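Local coordinates for halohydrin dehalogenase (Rhizobium radiobacter, PDB 4IY1), which probably catalyses the dehalogenation of vicinal halohydrins to epoxides, and epoxide opening by nucleophiles such as cyanide, on a short-chain dehydrogenase/reductase fold, at residues S2-T7 with V73-S78; E58-I63 with A112-S117; Q118-K123 with K161-H166; S124-F129 with N167-A172. The protein carries 37 engineered substitutions. All blocks are in the same frame, centred on the assembly; numbering follows the deposited sequence.

Interaction 1: residues S2-T7 with V73-S78. Engineered in segment 73-78: Ile75 (natural residue Val).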
# COMPACT_ATOMS: atom_id res chain seq x y z
N SER B 2 20.28 -29.06 -4.05
CA SER B 2 19.63 -27.89 -3.42
C SER B 2 19.16 -28.22 -2.02
O SER B 2 18.57 -29.26 -1.79
CB SER B 2 18.46 -27.42 -4.28
OG SER B 2 17.79 -26.33 -3.66
N THR B 3 19.49 -27.33 -1.08
CA THR B 3 19.27 -27.57 0.35
C THR B 3 18.43 -26.43 0.92
O THR B 3 18.69 -25.26 0.64
CB THR B 3 20.62 -27.56 1.12
OG1 THR B 3 21.50 -28.57 0.59
CG2 THR B 3 20.39 -27.83 2.60
N ALA B 4 17.44 -26.77 1.75
CA ALA B 4 16.54 -25.76 2.29
C ALA B 4 16.44 -25.98 3.79
O ALA B 4 16.76 -27.07 4.26
CB ALA B 4 15.15 -25.87 1.65
N ILE B 5 16.14 -24.91 4.53
CA ILE B 5 15.80 -24.97 5.96
C ILE B 5 14.46 -24.34 6.18
O ILE B 5 14.23 -23.19 5.77
CB ILE B 5 16.76 -24.12 6.81
CG1 ILE B 5 18.20 -24.47 6.52
CG2 ILE B 5 16.44 -24.26 8.29
CD1 ILE B 5 19.15 -23.42 7.05
N VAL B 6 13.63 -25.02 6.95
CA VAL B 6 12.35 -24.48 7.39
C VAL B 6 12.39 -24.53 8.91
O VAL B 6 12.85 -25.52 9.48
CB VAL B 6 11.17 -25.35 6.87
CG1 VAL B 6 9.83 -24.81 7.35
CG2 VAL B 6 11.20 -25.48 5.36
N THR B 7 12.09 -23.41 9.55
CA THR B 7 12.11 -23.32 10.98
C THR B 7 10.73 -23.62 11.53
O THR B 7 9.72 -23.52 10.80
CB THR B 7 12.55 -21.89 11.45
OG1 THR B 7 11.63 -20.90 10.93
CG2 THR B 7 13.98 -21.58 10.96
N VAL B 73 23.29 -23.69 2.12
CA VAL B 73 21.87 -23.39 2.18
C VAL B 73 21.43 -22.61 0.94
O VAL B 73 22.00 -21.57 0.61
CB VAL B 73 21.51 -22.63 3.47
CG1 VAL B 73 20.04 -22.28 3.51
CG2 VAL B 73 21.92 -23.43 4.69
N ASP B 74 20.52 -23.19 0.17
CA ASP B 74 20.02 -22.51 -1.02
C ASP B 74 18.73 -21.79 -0.66
O ASP B 74 18.39 -20.79 -1.28
CB ASP B 74 19.77 -23.51 -2.14
CG ASP B 74 21.06 -24.18 -2.62
OD1 ASP B 74 21.30 -25.35 -2.27
OD2 ASP B 74 21.81 -23.56 -3.41
N ILE B 75 17.98 -22.34 0.28
CA ILE B 75 16.69 -21.77 0.64
C ILE B 75 16.51 -21.64 2.13
O ILE B 75 16.66 -22.63 2.87
CB ILE B 75 15.52 -22.59 0.03
CG1 ILE B 75 15.62 -22.62 -1.50
CG2 ILE B 75 14.20 -21.98 0.42
CD1 ILE B 75 15.31 -23.99 -2.08
N LEU B 76 16.17 -20.43 2.58
CA LEU B 76 15.78 -20.22 3.95
C LEU B 76 14.29 -19.93 3.98
O LEU B 76 13.82 -18.98 3.35
CB LEU B 76 16.53 -19.01 4.52
CG LEU B 76 16.06 -18.44 5.87
CD1 LEU B 76 16.17 -19.50 6.97
CD2 LEU B 76 16.87 -17.17 6.23
N VAL B 77 13.54 -20.71 4.75
CA VAL B 77 12.18 -20.34 5.06
C VAL B 77 12.08 -20.02 6.54
O VAL B 77 12.18 -20.93 7.38
CB VAL B 77 11.17 -21.45 4.71
CG1 VAL B 77 9.75 -20.99 5.01
CG2 VAL B 77 11.31 -21.87 3.27
N SER B 78 12.02 -18.73 6.85
CA SER B 78 11.86 -18.30 8.21
C SER B 78 10.40 -18.25 8.59
O SER B 78 9.67 -17.30 8.25
CB SER B 78 12.57 -16.96 8.46
OG SER B 78 12.73 -16.72 9.84
O HOH W 1 23.54 -26.99 -1.47
O HOH W 2 12.26 -18.59 11.95

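Interaction 2: residues E58-I63 with A112-S117. Engineered in segment 58-63: Val60 (natural residue Ala). Engineered in segment 112-117: Ala112 (natural residue Val).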
# COMPACT_ATOMS: atom_id res chain seq x y z
N GLU B 58 19.58 -22.14 17.77
CA GLU B 58 19.80 -20.72 17.49
C GLU B 58 20.21 -20.53 16.05
O GLU B 58 20.75 -21.45 15.44
CB GLU B 58 20.90 -20.16 18.41
CG GLU B 58 20.49 -20.08 19.87
CD GLU B 58 19.06 -19.65 20.04
OE1 GLU B 58 18.31 -20.31 20.79
OE2 GLU B 58 18.65 -18.66 19.40
N PRO B 59 20.04 -19.32 15.51
CA PRO B 59 20.23 -19.14 14.06
C PRO B 59 21.61 -19.56 13.56
O PRO B 59 21.71 -20.25 12.55
CB PRO B 59 20.00 -17.64 13.86
CG PRO B 59 19.04 -17.30 14.94
CD PRO B 59 19.42 -18.14 16.13
N VAL B 60 22.68 -19.15 14.23
CA VAL B 60 24.00 -19.37 13.66
C VAL B 60 24.46 -20.84 13.77
O VAL B 60 24.99 -21.40 12.81
CB VAL B 60 25.09 -18.46 14.28
CG1 VAL B 60 26.46 -18.94 13.80
CG2 VAL B 60 24.86 -17.00 13.91
N GLU B 61 24.26 -21.47 14.91
CA GLU B 61 24.55 -22.89 15.02
C GLU B 61 23.66 -23.75 14.08
O GLU B 61 24.12 -24.75 13.52
CB GLU B 61 24.45 -23.37 16.45
CG GLU B 61 23.11 -23.08 17.10
CD GLU B 61 22.85 -23.95 18.31
OE1 GLU B 61 23.64 -24.89 18.54
OE2 GLU B 61 21.82 -23.75 18.97
N LEU B 62 22.45 -23.28 13.80
CA LEU B 62 21.61 -24.00 12.83
C LEU B 62 22.19 -23.94 11.41
O LEU B 62 22.47 -24.97 10.80
CB LEU B 62 20.17 -23.52 12.86
CG LEU B 62 19.22 -24.28 11.90
CD1 LEU B 62 18.98 -25.70 12.38
CD2 LEU B 62 17.90 -23.53 11.71
N ILE B 63 22.42 -22.74 10.90
CA ILE B 63 23.04 -22.57 9.60
C ILE B 63 24.36 -23.36 9.44
O ILE B 63 24.59 -24.01 8.41
CB ILE B 63 23.28 -21.09 9.31
CG1 ILE B 63 21.96 -20.29 9.41
CG2 ILE B 63 23.92 -20.91 7.95
CD1 ILE B 63 20.91 -20.67 8.40
N ALA B 112 18.51 -14.45 8.37
CA ALA B 112 19.01 -13.89 7.11
C ALA B 112 20.50 -13.50 7.22
O ALA B 112 21.25 -13.65 6.27
CB ALA B 112 18.19 -12.68 6.66
N ASN B 113 20.80 -12.77 8.29
CA ASN B 113 22.16 -12.32 8.58
C ASN B 113 23.15 -13.51 8.67
O ASN B 113 24.22 -13.46 8.07
CB ASN B 113 22.16 -11.46 9.87
CG ASN B 113 23.56 -11.14 10.39
OD1 ASN B 113 24.06 -11.83 11.27
ND2 ASN B 113 24.14 -10.05 9.92
N ALA B 114 22.70 -14.65 9.19
CA ALA B 114 23.54 -15.87 9.22
C ALA B 114 23.79 -16.53 7.85
O ALA B 114 24.82 -17.17 7.64
CB ALA B 114 23.00 -16.89 10.23
N VAL B 115 22.87 -16.39 6.91
CA VAL B 115 22.98 -17.18 5.70
C VAL B 115 23.51 -16.33 4.55
O VAL B 115 23.97 -16.85 3.53
CB VAL B 115 21.65 -17.91 5.37
CG1 VAL B 115 20.68 -16.99 4.65
CG2 VAL B 115 21.92 -19.14 4.53
N ALA B 116 23.46 -15.02 4.73
CA ALA B 116 23.50 -14.13 3.58
C ALA B 116 24.89 -14.15 2.88
O ALA B 116 25.00 -14.02 1.66
CB ALA B 116 23.13 -12.72 4.01
N SER B 117 25.95 -14.35 3.65
CA SER B 117 27.25 -14.11 3.05
C SER B 117 27.69 -15.31 2.18
O SER B 117 28.20 -15.10 1.08
CB SER B 117 28.29 -13.69 4.09
OG SER B 117 28.63 -14.77 4.92

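Interaction 3: residues Q118-K123 with K161-H166. Engineered in segment 118-123: Arg121 (natural residue Lys). Engineered in segment 161-166: His166 (natural residue Tyr).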
# COMPACT_ATOMS: atom_id res chain seq x y z
N GLN B 118 27.28 -16.53 2.56
CA GLN B 118 27.44 -17.66 1.61
C GLN B 118 26.58 -17.58 0.35
O GLN B 118 27.08 -17.78 -0.77
CB GLN B 118 27.34 -19.03 2.28
CG GLN B 118 26.06 -19.32 3.04
CD GLN B 118 25.71 -20.81 3.04
OE1 GLN B 118 25.28 -21.36 2.01
NE2 GLN B 118 25.85 -21.45 4.19
N MET B 119 25.35 -17.12 0.48
CA MET B 119 24.49 -16.97 -0.71
C MET B 119 25.10 -15.95 -1.65
O MET B 119 25.06 -16.10 -2.89
CB MET B 119 23.09 -16.52 -0.31
CG MET B 119 22.30 -17.59 0.44
SD MET B 119 20.60 -17.06 0.71
CE MET B 119 19.84 -18.55 1.39
N LYS B 120 25.63 -14.88 -1.06
CA LYS B 120 26.20 -13.78 -1.86
C LYS B 120 27.47 -14.27 -2.59
O LYS B 120 27.67 -13.99 -3.77
CB LYS B 120 26.51 -12.58 -0.97
CG LYS B 120 25.30 -11.67 -0.71
CD LYS B 120 25.54 -10.76 0.48
CE LYS B 120 26.66 -9.77 0.22
NZ LYS B 120 26.84 -8.81 1.36
N ARG B 121 28.36 -14.92 -1.85
CA ARG B 121 29.51 -15.58 -2.48
C ARG B 121 29.10 -16.48 -3.66
O ARG B 121 29.65 -16.36 -4.75
CB ARG B 121 30.29 -16.40 -1.42
CG ARG B 121 31.02 -15.54 -0.39
CD ARG B 121 32.06 -16.34 0.38
NE ARG B 121 31.46 -17.23 1.36
CZ ARG B 121 31.22 -16.88 2.62
NH1 ARG B 121 31.57 -15.69 3.07
NH2 ARG B 121 30.61 -17.73 3.43
N ARG B 122 28.08 -17.32 -3.46
CA ARG B 122 27.59 -18.17 -4.55
C ARG B 122 26.68 -17.45 -5.56
O ARG B 122 26.33 -18.03 -6.59
CB ARG B 122 26.90 -19.41 -3.98
CG ARG B 122 27.80 -20.28 -3.11
CD ARG B 122 27.01 -21.06 -2.06
NE ARG B 122 26.18 -22.09 -2.68
CZ ARG B 122 24.84 -22.15 -2.59
NH1 ARG B 122 24.16 -21.26 -1.85
NH2 ARG B 122 24.19 -23.09 -3.27
N LYS B 123 26.37 -16.18 -5.31
CA LYS B 123 25.38 -15.50 -6.12
C LYS B 123 24.17 -16.42 -6.37
O LYS B 123 23.71 -16.55 -7.49
CB LYS B 123 25.97 -15.02 -7.45
CG LYS B 123 27.17 -14.10 -7.30
CD LYS B 123 26.71 -12.65 -7.19
CE LYS B 123 27.83 -11.71 -6.76
NZ LYS B 123 28.06 -11.77 -5.28
N LYS B 161 16.08 -5.47 -2.01
CA LYS B 161 16.71 -4.39 -2.76
C LYS B 161 18.23 -4.45 -2.71
O LYS B 161 18.88 -4.18 -3.70
CB LYS B 161 16.18 -2.99 -2.37
CG LYS B 161 14.88 -2.65 -3.10
CD LYS B 161 14.09 -1.59 -2.34
CE LYS B 161 12.59 -1.69 -2.63
NZ LYS B 161 12.32 -1.98 -4.07
N GLU B 162 18.78 -4.86 -1.58
CA GLU B 162 20.23 -5.01 -1.47
C GLU B 162 20.78 -6.32 -2.00
O GLU B 162 21.82 -6.31 -2.67
CB GLU B 162 20.71 -4.73 -0.04
CG GLU B 162 20.79 -5.93 0.86
CD GLU B 162 21.43 -5.59 2.19
OE1 GLU B 162 22.51 -6.15 2.48
OE2 GLU B 162 20.83 -4.81 2.97
N LEU B 163 20.02 -7.42 -1.88
CA LEU B 163 20.53 -8.74 -2.31
C LEU B 163 20.26 -9.08 -3.76
O LEU B 163 20.73 -10.10 -4.29
CB LEU B 163 20.03 -9.87 -1.41
CG LEU B 163 20.45 -9.78 0.05
CD1 LEU B 163 19.76 -10.85 0.87
CD2 LEU B 163 21.95 -9.86 0.20
N GLY B 164 19.45 -8.26 -4.41
CA GLY B 164 19.18 -8.45 -5.82
C GLY B 164 20.47 -8.46 -6.62
O GLY B 164 20.63 -9.26 -7.53
N GLU B 165 21.40 -7.58 -6.25
CA GLU B 165 22.67 -7.40 -6.96
C GLU B 165 23.41 -8.73 -6.94
O GLU B 165 24.21 -9.02 -7.82
CB GLU B 165 23.50 -6.37 -6.19
CG GLU B 165 24.71 -5.83 -6.90
CD GLU B 165 25.59 -5.03 -5.96
OE1 GLU B 165 26.83 -5.20 -6.01
OE2 GLU B 165 25.03 -4.25 -5.15
N HIS B 166 23.17 -9.51 -5.90
CA HIS B 166 23.85 -10.79 -5.74
C HIS B 166 22.99 -11.93 -6.17
O HIS B 166 23.20 -13.07 -5.78
CB HIS B 166 24.34 -10.96 -4.31
CG HIS B 166 25.14 -9.78 -3.80
ND1 HIS B 166 26.46 -9.62 -4.07
CD2 HIS B 166 24.74 -8.63 -3.10
CE1 HIS B 166 26.87 -8.42 -3.60
NE2 HIS B 166 25.82 -7.83 -2.98
O HOH W 3 24.31 -7.33 0.72

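Interaction 4: residues S124-F129 with N167-A172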
# COMPACT_ATOMS: atom_id res chain seq x y z
N SER B 124 23.70 -17.10 -5.33
CA SER B 124 22.42 -17.79 -5.44
C SER B 124 21.84 -18.15 -4.07
O SER B 124 22.57 -18.42 -3.12
CB SER B 124 22.53 -19.02 -6.35
OG SER B 124 22.81 -20.18 -5.60
N GLY B 125 20.52 -18.16 -3.99
CA GLY B 125 19.83 -18.43 -2.74
C GLY B 125 18.45 -17.79 -2.86
O GLY B 125 18.20 -17.00 -3.78
N HIS B 126 17.53 -18.21 -2.00
CA HIS B 126 16.22 -17.59 -1.90
C HIS B 126 15.90 -17.51 -0.45
O HIS B 126 16.19 -18.44 0.31
CB HIS B 126 15.17 -18.46 -2.59
CG HIS B 126 15.31 -18.50 -4.08
ND1 HIS B 126 16.12 -19.37 -4.70
CD2 HIS B 126 14.59 -17.85 -5.09
CE1 HIS B 126 16.06 -19.17 -6.04
NE2 HIS B 126 15.10 -18.27 -6.29
N ILE B 127 15.31 -16.39 -0.04
CA ILE B 127 14.96 -16.14 1.33
C ILE B 127 13.50 -15.74 1.47
O ILE B 127 13.00 -14.90 0.71
CB ILE B 127 15.84 -15.02 1.91
CG1 ILE B 127 17.32 -15.49 1.92
CG2 ILE B 127 15.40 -14.67 3.33
CD1 ILE B 127 18.22 -14.48 2.59
N ILE B 128 12.78 -16.45 2.33
CA ILE B 128 11.33 -16.32 2.43
C ILE B 128 10.97 -16.22 3.89
O ILE B 128 11.34 -17.08 4.66
CB ILE B 128 10.60 -17.53 1.86
CG1 ILE B 128 10.77 -17.61 0.37
CG2 ILE B 128 9.11 -17.49 2.20
CD1 ILE B 128 10.75 -19.03 -0.16
N PHE B 129 10.40 -15.08 4.28
CA PHE B 129 9.87 -14.89 5.61
C PHE B 129 8.38 -15.26 5.58
O PHE B 129 7.61 -14.69 4.81
CB PHE B 129 9.99 -13.42 6.01
CG PHE B 129 11.42 -12.93 6.20
CD1 PHE B 129 11.68 -11.60 6.38
CD2 PHE B 129 12.49 -13.83 6.19
CE1 PHE B 129 12.98 -11.13 6.56
CE2 PHE B 129 13.79 -13.38 6.32
CZ PHE B 129 14.04 -12.02 6.50
N ASN B 167 21.99 -11.62 -6.97
CA ASN B 167 21.08 -12.64 -7.49
C ASN B 167 20.34 -13.49 -6.43
O ASN B 167 20.13 -14.69 -6.63
CB ASN B 167 21.81 -13.54 -8.47
CG ASN B 167 20.88 -14.48 -9.21
OD1 ASN B 167 19.90 -14.04 -9.82
ND2 ASN B 167 21.17 -15.77 -9.16
N ILE B 168 19.90 -12.86 -5.35
CA ILE B 168 19.19 -13.57 -4.28
C ILE B 168 17.83 -12.91 -4.07
O ILE B 168 17.75 -11.86 -3.42
CB ILE B 168 19.96 -13.44 -2.97
CG1 ILE B 168 21.29 -14.19 -3.06
CG2 ILE B 168 19.17 -13.97 -1.78
CD1 ILE B 168 22.27 -13.74 -2.01
N PRO B 169 16.73 -13.57 -4.52
CA PRO B 169 15.39 -13.00 -4.34
C PRO B 169 14.95 -13.11 -2.89
O PRO B 169 15.33 -14.05 -2.21
CB PRO B 169 14.50 -13.90 -5.22
CG PRO B 169 15.46 -14.45 -6.26
CD PRO B 169 16.70 -14.72 -5.44
N VAL B 170 14.27 -12.08 -2.38
CA VAL B 170 13.77 -12.12 -1.00
C VAL B 170 12.25 -11.83 -1.00
O VAL B 170 11.80 -10.98 -1.75
CB VAL B 170 14.50 -11.10 -0.11
CG1 VAL B 170 14.06 -11.19 1.32
CG2 VAL B 170 16.05 -11.27 -0.20
N PHE B 171 11.47 -12.58 -0.23
CA PHE B 171 9.99 -12.57 -0.31
C PHE B 171 9.46 -12.61 1.10
O PHE B 171 10.07 -13.25 1.97
CB PHE B 171 9.46 -13.82 -1.02
CG PHE B 171 9.94 -13.99 -2.41
CD1 PHE B 171 10.85 -14.97 -2.72
CD2 PHE B 171 9.44 -13.17 -3.43
CE1 PHE B 171 11.28 -15.16 -4.02
CE2 PHE B 171 9.90 -13.33 -4.73
CZ PHE B 171 10.80 -14.31 -5.03
N ALA B 172 8.28 -12.02 1.33
CA ALA B 172 7.49 -12.32 2.55
C ALA B 172 6.12 -12.93 2.20
O ALA B 172 5.49 -12.52 1.23
CB ALA B 172 7.30 -11.08 3.41
O HOH W 4 19.09 -17.22 -6.67

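Interaction 1: residues S2-T7 with V73-S78
Ser2 opens the contact beside Asp74: its OG lies 3.8 Å from Asp74 CB, while the hydroxyl is hydrogen-bonded to His26. At Thr3 both backbone polar atoms are used. Its N donates to Asp74 OD1 (2.9 Å) on the lone pair facing away from the other carboxylate oxygen, and its O takes two donors, Asp74 N and Ile75 N. With CG turned away from its own carbonyl carbon (chi1 -65°), the Asp74 carboxylate swings back to this amide, and OD2 is paired with Arg122 in a salt bridge. A leucine at this position would probably leave Thr3 N and the Arg122 guanidinium without their shared acceptor group. Ala4 sets CB against CB of the engineered Ile75 at 3.7 Å. From here strands 3-6 and 75-78 run parallel, 8° apart, as the first and fourth strands of the Rossmann-type sheet, side by side at its centre. Ile5 N donates to Ile75 O and Ile5 O accepts from Val77 N (2.8 Å), the parallel ladder, while the Ile5 and Val73 side chains cross at about a right angle, Ile5 CD1 3.6 Å from Val73 CG2. Val6 lies alongside Val77 on the face shared with Ala4 and Ile75, CG2 to CB at 4.1 Å. Thr7 N reaches Val77 O at 3.3 Å, and a water joins Thr7 OG1, also bonded to Asn79, to Ser78 OG, also bonded to Asp80.

Interaction 2: residues E58-I63 with A112-S117
Ile63 and Ala114 make the closest apolar contact between these two helices, with Ile63 CG1 3.6 Å from Ala114 CB. The methyl of Ala114 points at the helix of 59-63 and is met by two side chains one turn apart: Ile63, and the engineered Val60, whose CG2 comes to 4.1 Å. Pro59 adds its carbonyl oxygen, 4.3 Å from the same methyl. Ile63 does most on its own side. Its CG1 is turned away from its carbonyl carbon (chi1 -56°), which sends the ethyl branch toward helix 94-122; CD1 at its end meets Val115 CB at 4.2 Å, the two side chains crossing at about a right angle, while CG2 rests 3.9 Å from Ala114 O. The small Ala114 side chain is consistent with the close backbone approach, Val60 CA and Ala114 CA being 5.7 Å apart, although the local axes are still 9.0 Å apart and cross at -36°.

Polar interactions belong to the helix start and not to the interface. Glu58 is the N-cap residue, and its backbone N donates to Glu61 OE2, which also accepts from Gln57 N, so this carboxylate holds the chain entering the helix.

The contact joins the first turn of helix 59-70 to the long helix 94-122, two neighbours on one face of the parallel sheet. Asn113 of helix 94-122 is hydrogen-bonded to the backbone of Ile89 and Tyr92 of a second subunit, while beneath the two helices Ile63 also packs on Ile5 of strand 3-6 and Val115 on Val73, just before strand 75-79.

Interaction 3: residues Q118-K123 with K161-H166
Lys123 and His166 bring the two backbones together, their CA atoms 5.0 Å apart near the C-terminal ends of their helices. Lys123 has a positive phi and bonds back into the last turn, the Schellman motif that ends helix 94-122; its CA makes a CH...O contact of 3.3 Å with His166 O.

The engineered His166 carries the side-chain contact, gripped by two lysines in different ways. Lys120 lies over one face of the imidazole: its CE stands 3.9 Å from the ring centroid and 13° off the normal, a CH-pi contact, and its CG is 3.6 Å from His166 CG. Glu165 CB sits over the opposite face, toward the rim. Lys123 comes instead to the edge, where NZ donates to His166 ND1 at 2.9 Å, only 6° out of the ring plane. Bends at chi2 (-88°) and chi4 fold the Lys123 chain back, and its ammonium also donates to Lys120 O (2.7 Å) from above the carbonyl plane. That oxygen accepts Lys123 N from the other face. Lys120 CD further touches Leu163 CD2 at 3.7 Å, and Lys120 NZ forms a salt bridge with Asp90 of a second subunit, while a water links it to Glu162. A serine in place of Lys120 would probably uncover one face of the His166 ring and leave that Asp90 without its cationic mate.

The contact pairs the C-terminal ends of helices 94-122 and 143-163, adjacent on one side of the Rossmann-type sheet, just before the polypeptide enters the next strand in each case, at the border with that subunit.

Interaction 4: residues S124-F129 with N167-A172
A right-handed beta-alpha-beta crossover, strand 126-130 to helix 143-163 to strand 170-175, brings these segments together as parallel neighbours of the Rossmann-type sheet. Ile127 N donates to Pro169 O (3.2 Å), Phe171 N to Ile127 O and Phe129 N to Phe171 O. At the entry to the ladder a water joins the two segments, donating to Asn167 O and accepting from Gly125 N. Gly125 has backbone angles that demand glycine, since a CB would run into the carbonyl oxygen of Ser124; its O comes to 3.2 Å from Pro169 CD. With CG turned away from its carbonyl carbon (chi1 -69°), the His126 ring meets Pro169 in a CH-pi contact, Pro169 CD lying over its face 4.1 Å from the centroid; NE2 is bonded to Asp230. On the face of Ile128 and Phe171, Ile128 CG1 meets the edge of the phenyl ring at CD1 (4.1 Å). On the face of Ile127, Phe129, Val170 and Ala172, Ile127 CG2 approaches Val170 CG1 at 4.2 Å.

Helices 94-122 and 143-163 cover this last face, Met119 packing on Ile127 and Ile168, and Leu155 and Ala156 on Phe129. Beyond strand 126-130, Ile128 bonds through its backbone to strand 75-79.

In the fold
From the N terminus, interaction 1 closes the first long loop, setting strand 3-6 beside strand 75-79. Interaction 2 starts inside that loop and ends beyond it, so the two cross; it ties helix 59-70 to helix 94-122 on one face of the sheet. Interactions 3 and 4 follow later in the chain, each closing a loop of 37 residues through helix 143-163, and cross each other in turn: the helix ends of interaction 3 run directly into the strands of interaction 4. Strand 75-79 hydrogen-bonds to strand 126-130, making interactions 1 and 4 parts of one sheet. Helix 94-122 serves both interactions 2 and 3, and its end is also bonded to the start of strand 75-79.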